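Local coordinates for possible protein of nuclear scaffold (Encephalitozoon cuniculi, PDB 3KAE) that is the Cdc27 subunit of the anaphase-promoting complex and, through its N-terminal tetratricopeptide-repeat domain, pairs with a second copy of itself, at residues S87-K92 with G111-F116; M106-D109 with F115-S118; F210-A215 with E232-K237. One frame throughout, in Å; residues are numbered along the deposited sequence.

How the interactions relate
Interactions 1 and 2 are neighbours, their centres about 7 Å apart, and both end on the first turns of helix 113-126. They share F115 and F116; the F116 ring meets the end of helix 78-89 in one and the loop 106-109 in the other. Interaction 3 comes later in the chain and joins helix 206-220 to helix 224-237; its centre lies about 36 Å from that of interaction 1, on the opposite side of the chain's centre, and about 32 Å from that of interaction 2. Apolar contacts made by helices thus recur in both regions of this helical chain, and interactions 1 and 2, unlike 3, also touch the second subunit.

Interaction 1 (S87-K92 with G111-F116)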
loop_
_atom_site.group_PDB
_atom_site.type_symbol
_atom_site.label_atom_id
_atom_site.label_comp_id
_atom_site.label_asym_id
_atom_site.label_seq_id
_atom_site.Cartn_x
_atom_site.Cartn_y
_atom_site.Cartn_z
ATOM N N SER C 87 -3.109 16.608 -17.081
ATOM C CA SER C 87 -2.904 17.869 -16.372
ATOM C C SER C 87 -1.431 18.040 -16.026
ATOM O O SER C 87 -0.876 19.123 -16.159
ATOM C CB SER C 87 -3.744 17.923 -15.094
ATOM O OG SER C 87 -5.130 17.978 -15.382
ATOM N N ILE C 88 -0.802 16.959 -15.583
ATOM C CA ILE C 88 0.612 16.984 -15.227
ATOM C C ILE C 88 1.483 17.167 -16.463
ATOM O O ILE C 88 2.250 18.125 -16.560
ATOM C CB ILE C 88 1.041 15.679 -14.535
ATOM C CG1 ILE C 88 0.060 15.319 -13.410
ATOM C CG2 ILE C 88 2.473 15.801 -14.022
ATOM C CD1 ILE C 88 0.417 14.056 -12.647
ATOM N N LEU C 89 1.356 16.231 -17.401
ATOM C CA LEU C 89 2.152 16.243 -18.618
ATOM C C LEU C 89 1.967 17.527 -19.420
ATOM O O LEU C 89 2.900 17.998 -20.070
ATOM C CB LEU C 89 1.815 15.028 -19.467
ATOM C CG LEU C 89 2.408 13.737 -18.905
ATOM C CD1 LEU C 89 2.210 12.579 -19.876
ATOM C CD2 LEU C 89 3.889 13.932 -18.585
ATOM N N GLU C 90 0.762 18.087 -19.363
ATOM C CA GLU C 90 0.472 19.366 -20.004
ATOM C C GLU C 90 0.938 20.540 -19.141
ATOM O O GLU C 90 0.842 21.691 -19.543
ATOM C CB GLU C 90 -1.022 19.495 -20.305
ATOM C CG GLU C 90 -1.555 18.449 -21.273
ATOM C CD GLU C 90 -3.051 18.576 -21.503
ATOM O OE1 GLU C 90 -3.645 19.570 -21.034
ATOM O OE2 GLU C 90 -3.633 17.684 -22.154
ATOM N N GLY C 91 1.446 20.237 -17.954
ATOM C CA GLY C 91 1.993 21.252 -17.072
ATOM C C GLY C 91 1.005 22.276 -16.542
ATOM O O GLY C 91 1.313 23.463 -16.497
ATOM N N LYS C 92 -0.176 21.822 -16.133
ATOM C CA LYS C 92 -1.179 22.710 -15.553
ATOM C C LYS C 92 -1.384 22.472 -14.041
ATOM O O LYS C 92 -2.487 22.650 -13.514
ATOM C CB LYS C 92 -2.503 22.591 -16.319
ATOM N N GLY C 111 9.508 15.075 -13.433
ATOM C CA GLY C 111 10.560 14.677 -14.343
ATOM C C GLY C 111 10.599 13.175 -14.542
ATOM O O GLY C 111 11.338 12.662 -15.385
ATOM N N ASP C 112 9.800 12.465 -13.757
ATOM C CA ASP C 112 9.699 11.012 -13.861
ATOM C C ASP C 112 8.545 10.607 -14.794
ATOM O O ASP C 112 7.603 9.934 -14.389
ATOM C CB ASP C 112 9.517 10.403 -12.467
ATOM C CG ASP C 112 10.663 10.746 -11.530
ATOM O OD1 ASP C 112 11.777 11.019 -12.023
ATOM O OD2 ASP C 112 10.455 10.744 -10.298
ATOM N N GLU C 113 8.634 11.026 -16.052
ATOM C CA GLU C 113 7.537 10.859 -16.995
ATOM C C GLU C 113 7.298 9.416 -17.431
ATOM O O GLU C 113 6.226 9.094 -17.935
ATOM C CB GLU C 113 7.744 11.758 -18.212
ATOM C CG GLU C 113 7.680 13.240 -17.868
ATOM C CD GLU C 113 7.825 14.136 -19.081
ATOM O OE1 GLU C 113 8.233 13.632 -20.149
ATOM O OE2 GLU C 113 7.533 15.346 -18.961
ATOM N N GLU C 114 8.280 8.545 -17.239
ATOM C CA GLU C 114 8.069 7.126 -17.534
ATOM C C GLU C 114 6.794 6.633 -16.861
ATOM O O GLU C 114 5.958 5.984 -17.491
ATOM C CB GLU C 114 9.247 6.275 -17.053
ATOM C CG GLU C 114 10.567 6.999 -17.018
ATOM C CD GLU C 114 10.975 7.429 -15.624
ATOM O OE1 GLU C 114 11.191 6.546 -14.768
ATOM O OE2 GLU C 114 11.116 8.647 -15.401
ATOM N N PHE C 115 6.654 6.956 -15.573
ATOM C CA PHE C 115 5.498 6.541 -14.773
ATOM C C PHE C 115 4.149 7.058 -15.284
ATOM O O PHE C 115 3.163 6.330 -15.250
ATOM C CB PHE C 115 5.718 6.931 -13.310
ATOM C CG PHE C 115 6.812 6.162 -12.661
ATOM C CD1 PHE C 115 6.587 4.867 -12.211
ATOM C CD2 PHE C 115 8.078 6.700 -12.551
ATOM C CE1 PHE C 115 7.598 4.150 -11.624
ATOM C CE2 PHE C 115 9.105 5.975 -11.986
ATOM C CZ PHE C 115 8.861 4.703 -11.512
ATOM N N PHE C 116 4.123 8.298 -15.773
ATOM C CA PHE C 116 2.905 8.888 -16.344
ATOM C C PHE C 116 2.535 8.264 -17.698
ATOM O O PHE C 116 1.378 7.928 -17.938
ATOM C CB PHE C 116 3.044 10.413 -16.501
ATOM C CG PHE C 116 3.624 11.102 -15.296
ATOM C CD1 PHE C 116 3.095 10.886 -14.030
ATOM C CD2 PHE C 116 4.685 11.983 -15.428
ATOM C CE1 PHE C 116 3.622 11.525 -12.926
ATOM C CE2 PHE C 116 5.213 12.628 -14.318
ATOM C CZ PHE C 116 4.685 12.397 -13.070
#
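I88 and L89, in the last turn of helix 78-89, meet F116 in the first turn of helix 113-126, and the contact is almost wholly apolar. The two side chains use the ring differently. I88 crosses it at about a right angle: its CG2, offset toward the rim over one face, is 4.2 Å from F116 CZ, while its CD1 comes to 4.1 Å from F116 CE1. L89 approaches aslant, with CD2 3.8 Å from F116 CD2 and CD1 4.1 Å from F116 CB, one methyl meeting the near rim of the ring, the other its CB. Placing CG beside its own backbone N (chi1 -46°) swings the F116 ring toward helix 78-89. On the ring face opposite I88 lies the carbonyl O of D112.

On the exposed flank of the contact, L89 CD2 also touches the side chain of E113, at CG (3.9 Å) and at its carboxylate, both lying alongside the methyl in plain van der Waals contact. The exposed position suits a charged residue.

Backbone hydrogen bonds end the helix beneath the contact. K92 N bonds to S87 O at 2.8 Å and G91 N to I88 O at 2.7 Å, and G91 has a positive phi of 65°, which glycine adopts readily: a Schellman motif, turning the chain away just past L89.

Polar and aromatic contacts tie the second segment to the other subunit. D112 OD2 is hydrogen-bonded to Y15 OH of the second subunit, and F115 stacks on that same tyrosine ring. One short helical turn therefore faces two ways, F116 inward to its own chain and F115 to its partner, in keeping with the homodimeric tetratricopeptide-repeat architecture, here with branched aliphatic residues ending helix 78-89 packed on an aromatic ring at the start of helix 113-126.

Interaction 2 (M106-D109 with F115-S118); sequences MFVD and FFES
V108 rests a methyl group against the outer end of the F116 ring, the two side chains coming from opposite directions. CG1 of V108 lies at the ring edge, in its plane, 3.8 Å from F116 CZ and 4.1 Å from F116 CE1. This is the tight, buried part of the contact. The extended backbone at V108 suits a beta-branched residue, whose compact branches reach the ring without a long arm; C62 and Y66 of helix 62-74 pack on the same valine, and V108 N is hydrogen-bonded to T63 OG1.

The loop 106-109 runs between helix 101-104 and helix 113-126 of the tetratricopeptide-repeat domain and packs on helix 62-74; the ring of F116, packed on helix 78-89, also meets the chain that leads into its own helix. The loop serves the dimer too: F107 O accepts a hydrogen bond from R14 NH1 of the second subunit, and D109 N gives one to Y15 OH of that subunit.

Toward D109 the contact loosens. Here a backbone atom does the touching, D109 O lying 3.9 Å from F116 CZ in an oblique approach. With CG anti to the backbone N (chi1 -178°), the aspartate carboxylate turns off toward the exposed side, where OD1 takes the N-H of G111 in an Asx turn just before helix 113-126.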
loop_
_atom_site.group_PDB
_atom_site.type_symbol
_atom_site.label_atom_id
_atom_site.label_comp_id
_atom_site.label_asym_id
_atom_site.label_seq_id
_atom_site.Cartn_x
_atom_site.Cartn_y
_atom_site.Cartn_z
ATOM N N MET C 106 7.530 11.130 -0.345
ATOM C CA MET C 106 6.357 10.418 -0.847
ATOM C C MET C 106 5.770 11.154 -2.034
ATOM O O MET C 106 4.722 10.774 -2.547
ATOM C CB MET C 106 5.286 10.293 0.238
ATOM C CG MET C 106 5.817 9.956 1.615
ATOM S SD MET C 106 4.481 9.451 2.709
ATOM C CE MET C 106 4.040 7.884 1.941
ATOM N N PHE C 107 6.432 12.229 -2.446
ATOM C CA PHE C 107 5.886 13.077 -3.500
ATOM C C PHE C 107 6.424 12.728 -4.874
ATOM O O PHE C 107 7.477 12.119 -5.010
ATOM C CB PHE C 107 6.112 14.570 -3.220
ATOM C CG PHE C 107 5.258 15.112 -2.128
ATOM C CD1 PHE C 107 4.230 14.353 -1.592
ATOM C CD2 PHE C 107 5.466 16.394 -1.643
ATOM C CE1 PHE C 107 3.441 14.851 -0.578
ATOM C CE2 PHE C 107 4.676 16.899 -0.637
ATOM C CZ PHE C 107 3.661 16.127 -0.103
ATOM N N VAL C 108 5.688 13.170 -5.882
ATOM C CA VAL C 108 5.934 12.832 -7.271
ATOM C C VAL C 108 6.703 13.939 -7.994
ATOM O O VAL C 108 6.322 15.110 -7.954
ATOM C CB VAL C 108 4.581 12.600 -7.972
ATOM C CG1 VAL C 108 4.565 13.213 -9.363
ATOM C CG2 VAL C 108 4.238 11.134 -7.962
ATOM N N ASP C 109 7.791 13.558 -8.652
ATOM C CA ASP C 109 8.605 14.490 -9.425
ATOM C C ASP C 109 8.130 14.483 -10.881
ATOM O O ASP C 109 8.063 13.432 -11.509
ATOM C CB ASP C 109 10.079 14.088 -9.313
ATOM C CG ASP C 109 11.005 15.037 -10.038
ATOM O OD1 ASP C 109 10.511 15.991 -10.672
ATOM O OD2 ASP C 109 12.236 14.823 -9.975
ATOM N N PHE C 115 6.654 6.956 -15.573
ATOM C CA PHE C 115 5.498 6.541 -14.773
ATOM C C PHE C 115 4.149 7.058 -15.284
ATOM O O PHE C 115 3.163 6.330 -15.250
ATOM C CB PHE C 115 5.718 6.931 -13.310
ATOM C CG PHE C 115 6.812 6.162 -12.661
ATOM C CD1 PHE C 115 6.587 4.867 -12.211
ATOM C CD2 PHE C 115 8.078 6.700 -12.551
ATOM C CE1 PHE C 115 7.598 4.150 -11.624
ATOM C CE2 PHE C 115 9.105 5.975 -11.986
ATOM C CZ PHE C 115 8.861 4.703 -11.512
ATOM N N PHE C 116 4.123 8.298 -15.773
ATOM C CA PHE C 116 2.905 8.888 -16.344
ATOM C C PHE C 116 2.535 8.264 -17.698
ATOM O O PHE C 116 1.378 7.928 -17.938
ATOM C CB PHE C 116 3.044 10.413 -16.501
ATOM C CG PHE C 116 3.624 11.102 -15.296
ATOM C CD1 PHE C 116 3.095 10.886 -14.030
ATOM C CD2 PHE C 116 4.685 11.983 -15.428
ATOM C CE1 PHE C 116 3.622 11.525 -12.926
ATOM C CE2 PHE C 116 5.213 12.628 -14.318
ATOM C CZ PHE C 116 4.685 12.397 -13.070
ATOM N N GLU C 117 3.522 8.125 -18.579
ATOM C CA GLU C 117 3.307 7.510 -19.897
ATOM C C GLU C 117 2.890 6.051 -19.767
ATOM O O GLU C 117 2.061 5.563 -20.530
ATOM C CB GLU C 117 4.569 7.616 -20.757
ATOM C CG GLU C 117 4.966 9.049 -21.093
ATOM C CD GLU C 117 3.991 9.717 -22.037
ATOM O OE1 GLU C 117 3.097 9.017 -22.558
ATOM O OE2 GLU C 117 4.124 10.938 -22.266
ATOM N N SER C 118 3.463 5.368 -18.778
ATOM C CA SER C 118 3.120 3.981 -18.508
ATOM C C SER C 118 1.664 3.853 -18.080
ATOM O O SER C 118 0.915 3.036 -18.621
ATOM C CB SER C 118 4.042 3.406 -17.429
ATOM O OG SER C 118 3.593 2.129 -17.018
#

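Interaction 3 (F210-A215 with E232-K237); sequences FISNAA and ELVRRK
In I211 the torsion about CA-CB (chi1 -52°) sets CG2 anti to the backbone N and aims that methyl at helix 224-237; in V234, chi1 of -176° places CG1 anti to the backbone N and leaves CG2 beside it, directed at I211. The two methyls then meet, with I211 CG2 3.9 Å from V234 CG2, and I211 CB is only slightly farther from that same V234 CG2, at 4.0 Å. L233 arrives at about a right angle to I211, resting its CD2 3.8 Å from I211 CG2. A single methyl of isoleucine is therefore shared by two residues of the partner helix, and branched aliphatic chains suit the job because their methyls lie close to the backbone and can interlock between helical segments whose axes come within 9.7 Å of each other. V196 and Y199 of helix 193-200 cover I211 as well, while M200 of that helix packs on L233.

S212 borders this patch with its hydroxyl OG 4.1 Å from V234 CG2, a plain van der Waals approach. The OG is bonded to S208 O, a turn earlier in its own helix, so the small polar group costs little beside a valine. F241, near the chain terminus, packs on both S212 and V234, and a bound glycerol, probably from the crystallisation liquor, lies about 3 Å from the serine side chain.

The axes of the two short segments run roughly antiparallel, at 146°. Joined by a short turn, helices 206-220 and 224-237 make an antiparallel helical hairpin, the kind of pairing on which tetratricopeptide-repeat folds rely.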
loop_
_atom_site.group_PDB
_atom_site.type_symbol
_atom_site.label_atom_id
_atom_site.label_comp_id
_atom_site.label_asym_id
_atom_site.label_seq_id
_atom_site.Cartn_x
_atom_site.Cartn_y
_atom_site.Cartn_z
ATOM N N PHE C 210 9.964 -14.973 -18.068
ATOM C CA PHE C 210 10.464 -15.390 -19.391
ATOM C C PHE C 210 9.780 -16.660 -19.907
ATOM O O PHE C 210 9.191 -16.670 -20.979
ATOM C CB PHE C 210 11.977 -15.566 -19.377
ATOM C CG PHE C 210 12.578 -15.703 -20.755
ATOM C CD1 PHE C 210 12.976 -14.579 -21.459
ATOM C CD2 PHE C 210 12.714 -16.950 -21.351
ATOM C CE1 PHE C 210 13.511 -14.683 -22.721
ATOM C CE2 PHE C 210 13.256 -17.077 -22.606
ATOM C CZ PHE C 210 13.658 -15.939 -23.297
ATOM N N ILE C 211 9.834 -17.722 -19.123
ATOM C CA ILE C 211 9.170 -18.959 -19.488
ATOM C C ILE C 211 7.662 -18.781 -19.701
ATOM O O ILE C 211 7.078 -19.427 -20.578
ATOM C CB ILE C 211 9.424 -20.062 -18.448
ATOM C CG1 ILE C 211 10.925 -20.206 -18.171
ATOM C CG2 ILE C 211 8.821 -21.384 -18.905
ATOM C CD1 ILE C 211 11.758 -20.244 -19.390
ATOM N N SER C 212 7.030 -17.930 -18.892
ATOM C CA SER C 212 5.601 -17.649 -19.066
ATOM C C SER C 212 5.369 -17.012 -20.445
ATOM O O SER C 212 4.483 -17.411 -21.204
ATOM C CB SER C 212 5.065 -16.733 -17.948
ATOM O OG SER C 212 5.056 -17.417 -16.707
ATOM N N ASN C 213 6.171 -16.014 -20.776
ATOM C CA ASN C 213 6.018 -15.380 -22.049
ATOM C C ASN C 213 6.324 -16.412 -23.161
ATOM O O ASN C 213 5.638 -16.460 -24.186
ATOM C CB ASN C 213 6.900 -14.144 -22.133
ATOM C CG ASN C 213 6.334 -12.970 -21.337
ATOM O OD1 ASN C 213 5.138 -12.917 -21.062
ATOM N ND2 ASN C 213 7.191 -12.028 -20.973
ATOM N N ALA C 214 7.329 -17.258 -22.933
ATOM C CA ALA C 214 7.676 -18.322 -23.883
ATOM C C ALA C 214 6.457 -19.178 -24.197
ATOM O O ALA C 214 6.134 -19.401 -25.364
ATOM C CB ALA C 214 8.834 -19.212 -23.348
ATOM N N ALA C 215 5.787 -19.651 -23.149
ATOM C CA ALA C 215 4.620 -20.509 -23.291
ATOM C C ALA C 215 3.551 -19.847 -24.160
ATOM O O ALA C 215 2.856 -20.511 -24.927
ATOM C CB ALA C 215 4.066 -20.859 -21.925
ATOM N N GLU C 232 3.379 -25.719 -17.635
ATOM C CA GLU C 232 3.463 -26.747 -16.603
ATOM C C GLU C 232 4.668 -26.536 -15.686
ATOM O O GLU C 232 4.551 -26.667 -14.470
ATOM C CB GLU C 232 3.498 -28.145 -17.238
ATOM N N LEU C 233 5.821 -26.202 -16.265
ATOM C CA LEU C 233 7.017 -25.923 -15.469
ATOM C C LEU C 233 6.742 -24.872 -14.396
ATOM O O LEU C 233 6.940 -25.125 -13.204
ATOM C CB LEU C 233 8.182 -25.467 -16.355
ATOM C CG LEU C 233 9.255 -24.655 -15.613
ATOM C CD1 LEU C 233 9.951 -25.508 -14.573
ATOM C CD2 LEU C 233 10.268 -24.063 -16.565
ATOM N N VAL C 234 6.282 -23.697 -14.825
ATOM C CA VAL C 234 5.964 -22.610 -13.895
ATOM C C VAL C 234 4.849 -22.988 -12.912
ATOM O O VAL C 234 4.924 -22.661 -11.734
ATOM C CB VAL C 234 5.597 -21.311 -14.654
ATOM C CG1 VAL C 234 5.360 -20.146 -13.670
ATOM C CG2 VAL C 234 6.694 -20.979 -15.689
ATOM N N ARG C 235 3.823 -23.688 -13.395
ATOM C CA ARG C 235 2.733 -24.137 -12.522
ATOM C C ARG C 235 3.259 -24.935 -11.331
ATOM O O ARG C 235 2.670 -24.903 -10.256
ATOM C CB ARG C 235 1.711 -24.992 -13.284
ATOM C CG ARG C 235 0.917 -24.276 -14.363
ATOM N N ARG C 236 4.365 -25.651 -11.525
ATOM C CA ARG C 236 4.928 -26.478 -10.456
ATOM C C ARG C 236 6.016 -25.810 -9.612
ATOM O O ARG C 236 5.995 -25.916 -8.390
ATOM C CB ARG C 236 5.412 -27.835 -10.981
ATOM C CG ARG C 236 6.238 -27.813 -12.242
ATOM C CD ARG C 236 6.465 -29.237 -12.743
ATOM N NE ARG C 236 7.606 -29.292 -13.650
ATOM C CZ ARG C 236 7.540 -29.650 -14.925
ATOM N NH1 ARG C 236 6.379 -30.015 -15.454
ATOM N NH2 ARG C 236 8.643 -29.655 -15.665
ATOM N N LYS C 237 6.966 -25.135 -10.255
ATOM C CA LYS C 237 8.051 -24.464 -9.531
ATOM C C LYS C 237 7.634 -23.099 -8.979
ATOM O O LYS C 237 8.372 -22.474 -8.212
ATOM C CB LYS C 237 9.276 -24.294 -10.434
ATOM C CG LYS C 237 10.038 -25.578 -10.726
ATOM C CD LYS C 237 11.235 -25.299 -11.622
ATOM C CE LYS C 237 11.976 -26.575 -11.963
ATOM N NZ LYS C 237 12.884 -26.406 -13.134
#